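Local structure of 4-hydroxybutyrate CoA-transferase (3EH7) at residues 322-328 with 380-386; 316-321 with 371-377; 104-108 with 338-343; 34-38 with 272-276. The protein probably transfers coenzyme A from an acyl-CoA to a carboxylate such as acetate or 4-hydroxybutyrate. All coordinates share one frame; numbering follows the deposited sequence. Where two conformers were deposited one is given.

Contact 1 of 4, residues 322-328 with 380-386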
loop_
_atom_site.group_PDB
_atom_site.type_symbol
_atom_site.label_atom_id
_atom_site.label_comp_id
_atom_site.label_asym_id
_atom_site.label_seq_id
_atom_site.Cartn_x
_atom_site.Cartn_y
_atom_site.Cartn_z
HETATM N N MSE A 322 16.715 5.363 -2.348
HETATM C CA MSE A 322 16.042 4.762 -1.181
HETATM C C MSE A 322 15.108 3.660 -1.616
HETATM O O MSE A 322 14.666 2.858 -0.794
HETATM C CB MSE A 322 15.256 5.823 -0.404
HETATM C CG MSE A 322 16.124 6.908 0.168
HETATM SE SE MSE A 322 15.111 8.053 1.344
HETATM C CE MSE A 322 13.654 8.532 0.132
ATOM N N GLY A 323 14.792 3.645 -2.910
ATOM C CA GLY A 323 13.851 2.706 -3.466
ATOM C C GLY A 323 12.472 3.283 -3.767
ATOM O O GLY A 323 11.589 2.516 -4.081
ATOM N N GLN A 324 12.247 4.602 -3.676
ATOM C CA GLN A 324 10.909 5.128 -4.051
ATOM C C GLN A 324 10.757 5.024 -5.567
ATOM O O GLN A 324 11.673 5.370 -6.282
ATOM C CB GLN A 324 10.694 6.595 -3.654
ATOM C CG GLN A 324 11.162 6.980 -2.273
ATOM C CD GLN A 324 10.599 8.296 -1.833
ATOM O OE1 GLN A 324 9.467 8.352 -1.304
ATOM N NE2 GLN A 324 11.385 9.374 -2.005
ATOM N N VAL A 325 9.578 4.606 -6.032
ATOM C CA VAL A 325 9.300 4.333 -7.427
ATOM C C VAL A 325 8.313 5.351 -7.939
ATOM O O VAL A 325 7.251 5.560 -7.328
ATOM C CB VAL A 325 8.688 2.934 -7.590
ATOM C CG1 VAL A 325 8.081 2.710 -9.031
ATOM C CG2 VAL A 325 9.737 1.861 -7.237
ATOM N N VAL A 326 8.683 6.017 -9.020
ATOM C CA VAL A 326 7.804 6.948 -9.706
ATOM C C VAL A 326 7.446 6.339 -11.059
ATOM O O VAL A 326 8.316 6.048 -11.877
ATOM C CB VAL A 326 8.493 8.285 -9.917
ATOM C CG1 VAL A 326 7.645 9.223 -10.746
ATOM C CG2 VAL A 326 8.856 8.893 -8.550
ATOM N N SER A 327 6.157 6.146 -11.267
ATOM C CA SER A 327 5.632 5.636 -12.507
ATOM C C SER A 327 4.436 6.498 -12.933
ATOM O O SER A 327 3.391 6.459 -12.308
ATOM C CB SER A 327 5.201 4.206 -12.292
ATOM O OG SER A 327 4.739 3.700 -13.515
ATOM N N GLU A 328 4.607 7.290 -13.979
ATOM C CA GLU A 328 3.552 8.166 -14.490
ATOM C C GLU A 328 3.434 7.908 -16.015
ATOM O O GLU A 328 4.242 7.168 -16.599
ATOM C CB GLU A 328 3.858 9.651 -14.144
ATOM C CG GLU A 328 3.895 10.022 -12.574
ATOM C CD GLU A 328 4.716 11.338 -12.221
ATOM O OE1 GLU A 328 5.658 11.692 -12.992
ATOM O OE2 GLU A 328 4.452 12.010 -11.187
ATOM N N ALA A 380 7.380 15.040 -8.502
ATOM C CA ALA A 380 6.990 13.736 -8.983
ATOM C C ALA A 380 6.117 13.004 -7.946
ATOM O O ALA A 380 6.291 13.185 -6.739
ATOM C CB ALA A 380 8.211 12.900 -9.342
ATOM N N ALA A 381 5.177 12.201 -8.444
ATOM C CA ALA A 381 4.315 11.385 -7.588
ATOM C C ALA A 381 4.883 9.988 -7.404
ATOM O O ALA A 381 5.048 9.238 -8.380
ATOM C CB ALA A 381 2.914 11.326 -8.155
ATOM N N VAL A 382 5.242 9.656 -6.166
ATOM C CA VAL A 382 5.594 8.306 -5.805
ATOM C C VAL A 382 4.395 7.375 -6.035
ATOM O O VAL A 382 3.272 7.707 -5.660
ATOM C CB VAL A 382 6.131 8.216 -4.335
ATOM C CG1 VAL A 382 6.357 6.763 -3.943
ATOM C CG2 VAL A 382 7.444 9.026 -4.200
ATOM N N THR A 383 4.617 6.238 -6.694
ATOM C CA THR A 383 3.530 5.315 -6.985
ATOM C C THR A 383 3.695 3.971 -6.306
ATOM O O THR A 383 2.697 3.264 -6.092
ATOM C CB THR A 383 3.265 5.143 -8.505
ATOM O OG1 THR A 383 4.466 4.732 -9.167
ATOM C CG2 THR A 383 2.781 6.496 -9.117
ATOM N N THR A 384 4.922 3.625 -5.942
ATOM C CA THR A 384 5.180 2.472 -5.076
ATOM C C THR A 384 6.154 2.908 -3.982
ATOM O O THR A 384 7.168 3.510 -4.287
ATOM C CB THR A 384 5.724 1.257 -5.892
ATOM O OG1 THR A 384 4.716 0.825 -6.823
ATOM C CG2 THR A 384 6.049 0.112 -5.004
ATOM N N LEU A 385 5.826 2.627 -2.712
ATOM C CA LEU A 385 6.547 3.173 -1.560
ATOM C C LEU A 385 7.910 2.505 -1.415
ATOM O O LEU A 385 8.073 1.319 -1.748
ATOM C CB LEU A 385 5.728 2.950 -0.257
ATOM C CG LEU A 385 4.375 3.688 -0.142
ATOM C CD1 LEU A 385 3.474 3.054 0.958
ATOM C CD2 LEU A 385 4.627 5.182 0.137
ATOM N N ARG A 386 8.885 3.220 -0.887
ATOM C CA ARG A 386 10.190 2.589 -0.661
ATOM C C ARG A 386 10.074 1.339 0.247
ATOM O O ARG A 386 10.823 0.376 0.101
ATOM C CB ARG A 386 11.209 3.577 -0.099
ATOM C CG ARG A 386 11.023 3.873 1.348
ATOM C CD ARG A 386 12.051 4.829 1.960
ATOM N NE ARG A 386 11.599 5.135 3.316
ATOM C CZ ARG A 386 12.299 5.776 4.236
ATOM N NH1 ARG A 386 13.520 6.250 3.982
ATOM N NH2 ARG A 386 11.758 5.968 5.420
HETATM O O HOH W 1 8.275 5.994 -0.388
#
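The selenium of Met322, a selenomethionine, meets the guanidinium of Arg386 obliquely, with SE 3.6 Å from NH1; the arginine side chain runs extended beyond CG. The Gln324 side chain crosses that of Val382 at about a right angle, with valine CG2 against OE1, and its amide plane stands 56° from that of the guanidinium. At the far end the carboxylate of Glu328 takes the backbone N-H of Ala381 on OE2 at 2.8 Å, the donor lying 39° above the carboxylate plane.

Between these groups the strands pair antiparallel through a classic beta bulge, in which Thr383 and Thr384 both face Val325. Thr383 N gives a straight 2.8 Å bond to Val325 O, which also receives a weak one from Thr384 N, while Val325 N donates to Thr384 O at 3.2 Å. Thr383 points toward the other strand: with OG1 set between its own N and carbonyl carbon (chi1 56°), the hydroxyl oxygen takes a bent, weak bond from Ser327 N at 3.0 Å. Val326 CG1 packs on Ala380 CB at 4.0 Å. A water bridges Gln324 OE1 and Arg386 N. The same OE1 accepts from Val382 N of the second subunit and NE2 bonds Ala380 O of that subunit, so the amide ties strand partners and the dimer interface together.

Strand 325-326 lies between 318-320 and 382-384 in a small mixed sheet. Helix 341-350 packs on Val325 and Thr384, and Leu406 of helix 406-414 touches both Met322 and Arg386.

Contact 2 of 4, residues 316-321 with 371-377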
loop_
_atom_site.group_PDB
_atom_site.type_symbol
_atom_site.label_atom_id
_atom_site.label_comp_id
_atom_site.label_asym_id
_atom_site.label_seq_id
_atom_site.Cartn_x
_atom_site.Cartn_y
_atom_site.Cartn_z
ATOM N N CYS A 316 8.911 1.541 -14.600
ATOM C CA CYS A 316 8.603 2.855 -14.039
ATOM C C CYS A 316 9.514 3.902 -14.716
ATOM O O CYS A 316 10.348 3.545 -15.543
ATOM C CB CYS A 316 8.784 2.791 -12.526
ATOM S SG CYS A 316 10.458 2.392 -12.095
ATOM N N ILE A 317 9.338 5.176 -14.397
ATOM C CA ILE A 317 10.123 6.268 -14.996
ATOM C C ILE A 317 11.436 6.421 -14.253
ATOM O O ILE A 317 12.496 6.570 -14.866
ATOM C CB ILE A 317 9.360 7.632 -14.921
ATOM C CG1 ILE A 317 8.037 7.537 -15.668
ATOM C CG2 ILE A 317 10.210 8.825 -15.440
ATOM C CD1 ILE A 317 8.128 7.006 -17.100
ATOM N N GLU A 318 11.377 6.420 -12.923
ATOM C CA GLU A 318 12.607 6.538 -12.135
ATOM C C GLU A 318 12.439 5.911 -10.763
ATOM O O GLU A 318 11.310 5.726 -10.272
ATOM C CB GLU A 318 13.072 8.000 -12.021
ATOM C CG GLU A 318 12.123 8.891 -11.253
ATOM C CD GLU A 318 12.518 10.376 -11.197
ATOM O OE1 GLU A 318 13.629 10.774 -11.625
ATOM O OE2 GLU A 318 11.684 11.154 -10.682
ATOM N N ILE A 319 13.578 5.567 -10.177
ATOM C CA ILE A 319 13.665 5.059 -8.815
ATOM C C ILE A 319 14.829 5.744 -8.117
ATOM O O ILE A 319 15.919 5.924 -8.703
ATOM C CB ILE A 319 13.772 3.524 -8.761
ATOM C CG1 ILE A 319 13.959 3.056 -7.313
ATOM C CG2 ILE A 319 14.947 3.020 -9.536
ATOM C CD1 ILE A 319 13.645 1.630 -7.093
ATOM N N ASP A 320 14.584 6.222 -6.902
ATOM C CA ASP A 320 15.626 6.920 -6.181
ATOM C C ASP A 320 16.446 5.937 -5.371
ATOM O O ASP A 320 16.120 4.756 -5.295
ATOM C CB ASP A 320 15.117 8.129 -5.386
ATOM C CG ASP A 320 14.376 7.773 -4.108
ATOM O OD1 ASP A 320 14.324 6.598 -3.706
ATOM O OD2 ASP A 320 13.822 8.721 -3.509
ATOM N N LEU A 321 17.518 6.428 -4.787
ATOM C CA LEU A 321 18.462 5.560 -4.071
ATOM C C LEU A 321 17.887 4.901 -2.810
ATOM O O LEU A 321 18.524 4.006 -2.247
ATOM C CB LEU A 321 19.743 6.332 -3.745
ATOM C CG LEU A 321 20.633 6.622 -4.956
ATOM C CD1 LEU A 321 21.853 7.419 -4.567
ATOM C CD2 LEU A 321 21.030 5.338 -5.682
ATOM N N ARG A 371 17.643 6.521 -14.920
ATOM C CA ARG A 371 16.415 6.166 -14.183
ATOM C C ARG A 371 16.649 5.818 -12.689
ATOM O O ARG A 371 15.691 5.633 -11.927
ATOM C CB ARG A 371 15.691 5.014 -14.859
ATOM C CG ARG A 371 15.373 5.258 -16.272
ATOM C CD ARG A 371 14.221 4.399 -16.768
ATOM N NE ARG A 371 14.006 4.717 -18.180
ATOM C CZ ARG A 371 12.879 4.484 -18.842
ATOM N NH1 ARG A 371 11.820 3.914 -18.238
ATOM N NH2 ARG A 371 12.799 4.824 -20.116
ATOM N N ILE A 372 17.906 5.697 -12.287
ATOM C CA ILE A 372 18.256 5.502 -10.890
ATOM C C ILE A 372 18.810 6.833 -10.455
ATOM O O ILE A 372 19.868 7.278 -10.926
ATOM C CB ILE A 372 19.229 4.332 -10.708
ATOM C CG1 ILE A 372 18.491 3.007 -11.013
ATOM C CG2 ILE A 372 19.836 4.305 -9.304
ATOM C CD1 ILE A 372 19.425 1.738 -10.946
ATOM N N VAL A 373 18.052 7.516 -9.609
ATOM C CA VAL A 373 18.339 8.903 -9.318
ATOM C C VAL A 373 18.641 9.092 -7.835
ATOM O O VAL A 373 18.134 8.372 -6.992
ATOM C CB VAL A 373 17.177 9.803 -9.770
ATOM C CG1 VAL A 373 17.015 9.710 -11.301
ATOM C CG2 VAL A 373 15.852 9.431 -9.050
ATOM N N PRO A 374 19.499 10.051 -7.508
ATOM C CA PRO A 374 19.680 10.381 -6.100
ATOM C C PRO A 374 18.392 10.913 -5.433
ATOM O O PRO A 374 18.134 10.601 -4.276
ATOM C CB PRO A 374 20.779 11.438 -6.118
ATOM C CG PRO A 374 20.841 11.935 -7.525
ATOM C CD PRO A 374 20.270 10.913 -8.419
ATOM N N ILE A 375 17.598 11.693 -6.166
ATOM C CA ILE A 375 16.365 12.286 -5.648
ATOM C C ILE A 375 15.354 12.261 -6.781
ATOM O O ILE A 375 15.695 12.520 -7.931
ATOM C CB ILE A 375 16.561 13.761 -5.173
ATOM C CG1 ILE A 375 17.455 13.829 -3.952
ATOM C CG2 ILE A 375 15.223 14.408 -4.791
ATOM C CD1 ILE A 375 18.187 15.137 -3.873
ATOM N N ILE A 376 14.111 11.932 -6.476
ATOM C CA ILE A 376 13.086 11.930 -7.518
ATOM C C ILE A 376 12.934 13.327 -8.111
ATOM O O ILE A 376 13.361 14.310 -7.520
ATOM C CB ILE A 376 11.711 11.411 -7.013
ATOM C CG1 ILE A 376 11.087 12.372 -5.971
ATOM C CG2 ILE A 376 11.843 9.958 -6.473
ATOM C CD1 ILE A 376 9.671 11.901 -5.454
ATOM N N ALA A 377 12.310 13.415 -9.271
ATOM C CA ALA A 377 12.128 14.706 -9.902
ATOM C C ALA A 377 11.185 15.583 -9.065
ATOM O O ALA A 377 10.315 15.095 -8.354
ATOM C CB ALA A 377 11.612 14.543 -11.333
HETATM O O HOH W 2 15.170 12.734 -10.915
HETATM O O HOH W 3 13.965 11.260 -3.627
HETATM O O HOH W 4 16.134 10.363 -1.894
#
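Strands 318-320 and 372-373 pair in parallel at one side of a small mixed sheet, with Ile319 opposite Ile372 and Asp320 opposite Val373. The ladder consists of two short bonds: Ile319 N donates to Arg371 O at 2.7 Å, nearly in line with the carbonyl, and Val373 N returns a 2.8 Å bond to Ile319 O. CA-H...O contacts, such as Asp320 CA to Val373 O, supplement it.

Apolar packing occupies the face of Ile319 and Ile372, which lie side by side with Ile319 CG2 3.8 Å from Ile372 CG1. Leu321 crosses Ile372 at about a right angle, and both rest on Leu425 of helix 419-433.

Charged side chains bind backbone rather than each other. The Arg371 chain passes along Ile317 O, and its NH1 makes a weak bond to Cys316 O near the guanidinium plane, while NE binds Thr363 O. Asp320 OD1 turns instead to the backbone N of Gln324, and its OD2 is linked through a water to Ile376 N.

Glu318 reaches the loop after the second strand by setting CG between its backbone N and carbonyl carbon (chi1 65°) and extending from there: OE2 receives Ala377 N on its syn side, 25° out of the carboxylate plane, at 2.7 Å, and OE1 is joined to Ile375 O by a water.

Contact 3 of 4, residues 104-108 with 338-343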
loop_
_atom_site.group_PDB
_atom_site.type_symbol
_atom_site.label_atom_id
_atom_site.label_comp_id
_atom_site.label_asym_id
_atom_site.label_seq_id
_atom_site.Cartn_x
_atom_site.Cartn_y
_atom_site.Cartn_z
ATOM N N VAL A 104 -6.109 7.247 -7.856
ATOM C CA VAL A 104 -6.895 6.194 -7.251
ATOM C C VAL A 104 -6.143 4.905 -7.521
ATOM O O VAL A 104 -5.401 4.836 -8.479
ATOM C CB VAL A 104 -8.317 6.157 -7.867
ATOM C CG1 VAL A 104 -8.225 5.957 -9.348
ATOM C CG2 VAL A 104 -9.196 5.087 -7.179
ATOM N N PHE A 105 -6.284 3.906 -6.666
ATOM C CA PHE A 105 -5.779 2.578 -7.007
ATOM C C PHE A 105 -6.733 1.971 -8.036
ATOM O O PHE A 105 -7.935 2.061 -7.890
ATOM C CB PHE A 105 -5.733 1.671 -5.798
ATOM C CG PHE A 105 -4.637 2.004 -4.813
ATOM C CD1 PHE A 105 -3.380 2.375 -5.243
ATOM C CD2 PHE A 105 -4.878 1.898 -3.435
ATOM C CE1 PHE A 105 -2.367 2.661 -4.324
ATOM C CE2 PHE A 105 -3.873 2.152 -2.528
ATOM C CZ PHE A 105 -2.609 2.555 -2.977
ATOM N N PHE A 106 -6.195 1.339 -9.055
ATOM C CA PHE A 106 -7.016 0.796 -10.140
ATOM C C PHE A 106 -8.111 -0.160 -9.600
ATOM O O PHE A 106 -9.280 -0.026 -9.950
ATOM C CB PHE A 106 -6.104 0.104 -11.150
ATOM C CG PHE A 106 -6.758 -0.221 -12.472
ATOM C CD1 PHE A 106 -8.029 0.241 -12.812
ATOM C CD2 PHE A 106 -6.070 -0.995 -13.397
ATOM C CE1 PHE A 106 -8.594 -0.097 -14.040
ATOM C CE2 PHE A 106 -6.622 -1.311 -14.612
ATOM C CZ PHE A 106 -7.884 -0.860 -14.945
ATOM N N TYR A 107 -7.739 -1.104 -8.733
ATOM C CA TYR A 107 -8.721 -2.036 -8.148
ATOM C C TYR A 107 -9.856 -1.381 -7.351
ATOM O O TYR A 107 -10.894 -1.991 -7.159
ATOM C CB TYR A 107 -8.036 -3.137 -7.315
ATOM C CG TYR A 107 -7.764 -2.738 -5.894
ATOM C CD1 TYR A 107 -6.612 -2.057 -5.569
ATOM C CD2 TYR A 107 -8.695 -2.998 -4.868
ATOM C CE1 TYR A 107 -6.340 -1.674 -4.269
ATOM C CE2 TYR A 107 -8.433 -2.603 -3.563
ATOM C CZ TYR A 107 -7.245 -1.939 -3.282
ATOM O OH TYR A 107 -6.921 -1.525 -2.018
ATOM N N GLU A 108 -9.652 -0.145 -6.893
ATOM C CA GLU A 108 -10.623 0.599 -6.116
ATOM C C GLU A 108 -11.623 1.396 -6.953
ATOM O O GLU A 108 -12.635 1.873 -6.431
ATOM C CB GLU A 108 -9.911 1.572 -5.161
ATOM C CG GLU A 108 -9.826 1.103 -3.727
ATOM C CD GLU A 108 -9.331 2.200 -2.787
ATOM O OE1 GLU A 108 -8.174 2.644 -2.923
ATOM O OE2 GLU A 108 -10.123 2.642 -1.918
ATOM N N THR A 338 -2.967 3.022 -16.121
ATOM C CA THR A 338 -3.929 2.645 -15.078
ATOM C C THR A 338 -3.352 2.816 -13.655
ATOM O O THR A 338 -4.102 2.803 -12.681
ATOM C CB THR A 338 -4.264 1.166 -15.197
ATOM O OG1 THR A 338 -3.069 0.401 -14.944
ATOM C CG2 THR A 338 -4.838 0.842 -16.600
ATOM N N GLY A 339 -2.026 2.895 -13.540
ATOM C CA GLY A 339 -1.381 2.851 -12.238
ATOM C C GLY A 339 -1.607 1.546 -11.494
ATOM O O GLY A 339 -1.420 1.487 -10.277
ATOM N N GLY A 340 -2.005 0.499 -12.213
ATOM C CA GLY A 340 -2.305 -0.788 -11.620
ATOM C C GLY A 340 -1.110 -1.533 -11.043
ATOM O O GLY A 340 -1.279 -2.513 -10.322
ATOM N N GLN A 341 0.110 -1.078 -11.325
ATOM C CA GLN A 341 1.293 -1.855 -10.946
ATOM C C GLN A 341 1.432 -2.035 -9.430
ATOM O O GLN A 341 1.747 -3.130 -8.959
ATOM C CB GLN A 341 2.581 -1.317 -11.597
ATOM C CG GLN A 341 3.017 0.067 -11.217
ATOM C CD GLN A 341 4.221 0.542 -12.030
ATOM O OE1 GLN A 341 4.150 0.636 -13.251
ATOM N NE2 GLN A 341 5.315 0.851 -11.352
ATOM N N VAL A 342 1.153 -0.982 -8.660
ATOM C CA VAL A 342 1.254 -1.090 -7.206
ATOM C C VAL A 342 0.294 -2.136 -6.660
ATOM O O VAL A 342 0.594 -2.779 -5.660
ATOM C CB VAL A 342 1.024 0.264 -6.512
ATOM C CG1 VAL A 342 -0.364 0.821 -6.853
ATOM C CG2 VAL A 342 1.232 0.155 -4.963
ATOM N N ASP A 343 -0.852 -2.345 -7.314
ATOM C CA ASP A 343 -1.787 -3.378 -6.871
ATOM C C ASP A 343 -1.077 -4.722 -6.864
ATOM O O ASP A 343 -1.249 -5.539 -5.950
ATOM C CB ASP A 343 -3.036 -3.483 -7.781
ATOM C CG ASP A 343 -3.856 -2.186 -7.877
ATOM O OD1 ASP A 343 -3.588 -1.235 -7.084
ATOM O OD2 ASP A 343 -4.803 -2.107 -8.757
HETATM O O HOH W 5 -3.454 1.005 -8.487
#
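Phe106 and Thr338 meet where an ST turn, Gly340 N to Thr338 OG1 at 2.9 Å, leads into helix 341-350. The contact joins this turn and the first part of the helix, in the C-terminal family region, to the loop before helix 109-114 in the N-terminal one.

Apolar contacts come from two aromatic rings. Thr338 lies obliquely against the Phe106 ring, CB close to CD2 and CG2 3.4 Å from CE2, while the CA of Gly340 sits at the ring edge. Phe105 crosses Val342 at about a right angle, its CE1 3.7 Å from CG1. Both residues of that pair also pack on the second subunit, against its Asn387 and Leu385 respectively.

Polar contacts gather on the buried carboxylate of Asp343. OD2 accepts Tyr107 N at 3.1 Å from the syn side, 30° out of the carboxylate plane, and is bonded to Asn299 as well. OD1 lies in plane at the edge of the Tyr107 ring, 3.5 Å from CD1, the ring and carboxylate planes being 82° apart. Thr338 OG1 has a further partner in Glu242.

A single water completes the polar network, accepting from Phe106 N at 2.8 Å and donating to Gly339 O and, at 2.6 Å, to Asp343 OD1.

Contact 4 of 4, residues 34-38 with 272-276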
loop_
_atom_site.group_PDB
_atom_site.type_symbol
_atom_site.label_atom_id
_atom_site.label_comp_id
_atom_site.label_asym_id
_atom_site.label_seq_id
_atom_site.Cartn_x
_atom_site.Cartn_y
_atom_site.Cartn_z
ATOM N N SER A 34 -15.020 2.556 -22.781
ATOM C CA SER A 34 -14.260 1.308 -22.705
ATOM C C SER A 34 -12.768 1.576 -22.810
ATOM O O SER A 34 -12.323 2.398 -23.615
ATOM C CB SER A 34 -14.658 0.310 -23.805
ATOM O OG SER A 34 -15.932 -0.245 -23.623
ATOM N N HIS A 35 -12.008 0.869 -21.987
ATOM C CA HIS A 35 -10.574 1.069 -21.841
ATOM C C HIS A 35 -9.764 0.555 -23.027
ATOM O O HIS A 35 -10.119 -0.437 -23.651
ATOM C CB HIS A 35 -10.093 0.359 -20.558
ATOM C CG HIS A 35 -8.651 0.582 -20.241
ATOM N ND1 HIS A 35 -8.074 1.832 -20.277
ATOM C CD2 HIS A 35 -7.683 -0.270 -19.823
ATOM C CE1 HIS A 35 -6.799 1.736 -19.931
ATOM N NE2 HIS A 35 -6.531 0.468 -19.666
ATOM N N ALA A 36 -8.658 1.251 -23.310
ATOM C CA ALA A 36 -7.580 0.773 -24.186
ATOM C C ALA A 36 -8.073 0.294 -25.556
ATOM O O ALA A 36 -8.609 1.100 -26.338
ATOM C CB ALA A 36 -6.691 -0.304 -23.453
ATOM N N ALA A 37 -7.873 -0.982 -25.874
ATOM C CA ALA A 37 -8.106 -1.471 -27.248
ATOM C C ALA A 37 -9.585 -1.504 -27.602
ATOM O O ALA A 37 -9.938 -1.532 -28.792
ATOM C CB ALA A 37 -7.483 -2.860 -27.467
ATOM N N GLY A 38 -10.436 -1.470 -26.581
ATOM C CA GLY A 38 -11.869 -1.531 -26.777
ATOM C C GLY A 38 -12.535 -0.187 -26.802
ATOM O O GLY A 38 -13.720 -0.096 -26.626
ATOM N N THR A 272 -7.917 -8.471 -16.749
ATOM C CA THR A 272 -9.028 -7.519 -16.685
ATOM C C THR A 272 -9.223 -6.769 -17.987
ATOM O O THR A 272 -10.332 -6.346 -18.269
ATOM C CB THR A 272 -8.931 -6.590 -15.438
ATOM O OG1 THR A 272 -10.209 -6.006 -15.166
ATOM C CG2 THR A 272 -7.856 -5.493 -15.567
ATOM N N PHE A 273 -8.175 -6.655 -18.815
ATOM C CA PHE A 273 -8.285 -6.149 -20.190
ATOM C C PHE A 273 -7.192 -6.785 -21.063
ATOM O O PHE A 273 -6.239 -7.417 -20.557
ATOM C CB PHE A 273 -8.314 -4.596 -20.259
ATOM C CG PHE A 273 -6.956 -3.909 -20.149
ATOM C CD1 PHE A 273 -6.385 -3.648 -18.898
ATOM C CD2 PHE A 273 -6.270 -3.505 -21.284
ATOM C CE1 PHE A 273 -5.141 -3.007 -18.764
ATOM C CE2 PHE A 273 -4.988 -2.865 -21.180
ATOM C CZ PHE A 273 -4.438 -2.604 -19.917
ATOM N N LEU A 274 -7.375 -6.673 -22.379
ATOM C CA LEU A 274 -6.468 -7.315 -23.354
ATOM C C LEU A 274 -6.186 -6.364 -24.487
ATOM O O LEU A 274 -7.042 -5.550 -24.845
ATOM C CB LEU A 274 -7.103 -8.565 -23.948
ATOM C CG LEU A 274 -7.474 -9.654 -22.961
ATOM C CD1 LEU A 274 -8.329 -10.712 -23.625
ATOM C CD2 LEU A 274 -6.210 -10.259 -22.306
HETATM N N MSE A 275 -4.974 -6.453 -25.030
HETATM C CA MSE A 275 -4.597 -5.712 -26.232
HETATM C C MSE A 275 -3.441 -6.411 -26.942
HETATM O O MSE A 275 -2.519 -6.905 -26.292
HETATM C CB MSE A 275 -4.198 -4.282 -25.868
HETATM C CG MSE A 275 -3.752 -3.462 -27.062
HETATM SE SE MSE A 275 -3.768 -1.564 -26.716
HETATM C CE MSE A 275 -4.161 -1.597 -24.828
ATOM N N GLY A 276 -3.494 -6.455 -28.267
ATOM C CA GLY A 276 -2.443 -7.108 -29.038
ATOM C C GLY A 276 -2.787 -7.089 -30.496
ATOM O O GLY A 276 -3.496 -6.205 -30.943
HETATM O O HOH W 6 -8.543 -3.425 -24.111
#
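His35 presents its edge to the face of Phe273 in a T-shaped stack, with ring centroids 4.5 Å apart and planes at 74°. CD2 of the imidazole stands over the centre of the phenyl ring, 3.6 Å above its plane, and NE2 lies nearby at 3.7 Å from Phe273 CZ. The imidazole extends away from its backbone N (chi1 -176°), and Phe273 holds its ring between N and the carbonyl carbon (chi1 80°). NE2 is also hydrogen-bonded with Ser336 OG, which would restrain the imidazole's rotation.

Ala36 extends the cluster, its CB 3.7 Å above the centre of the imidazole it follows and 3.8 Å from Phe273 CE2. Beyond it, in the conformer given for the selenomethionine Met275, Ala37 CB packs on CG at 3.8 Å. No direct hydrogen bond joins the two segments; a water receiving a weak bond from Ala37 N lies 2.7 Å from Leu274 O, to which it probably donates.

The contact is wholly buried. It brings the loop between strand 30-33 and helix 41-49 against strand 273-274, which pairs in parallel with 243-244. Met243 of that neighbour touches Phe273 and Met275, while Tyr281 of helix 278-284 packs on both Ala37 and Met275.

How the contacts relate
Contacts 1 and 2 build one small mixed sheet, sharing the hairpin partners 318-320 and 325-326: the first is its buried antiparallel side, the second its partly exposed parallel side. Both rely on backbone ladders, with glutamates accepting amide N-H groups. Contacts 3 and 4 lie nearer the centre of the chain and join N-terminal loops to later segments by aromatic packing; a buried carboxylate adds direct hydrogen bonding in contact 3, whereas contact 4 has only a water bridge. Contacts 1 and 3 reach the second subunit, contact 2 barely and contact 4 not at all. Contact 3 lies between the small sheet and contact 4, its Val342 packing on Thr384 and its Thr338 on His35.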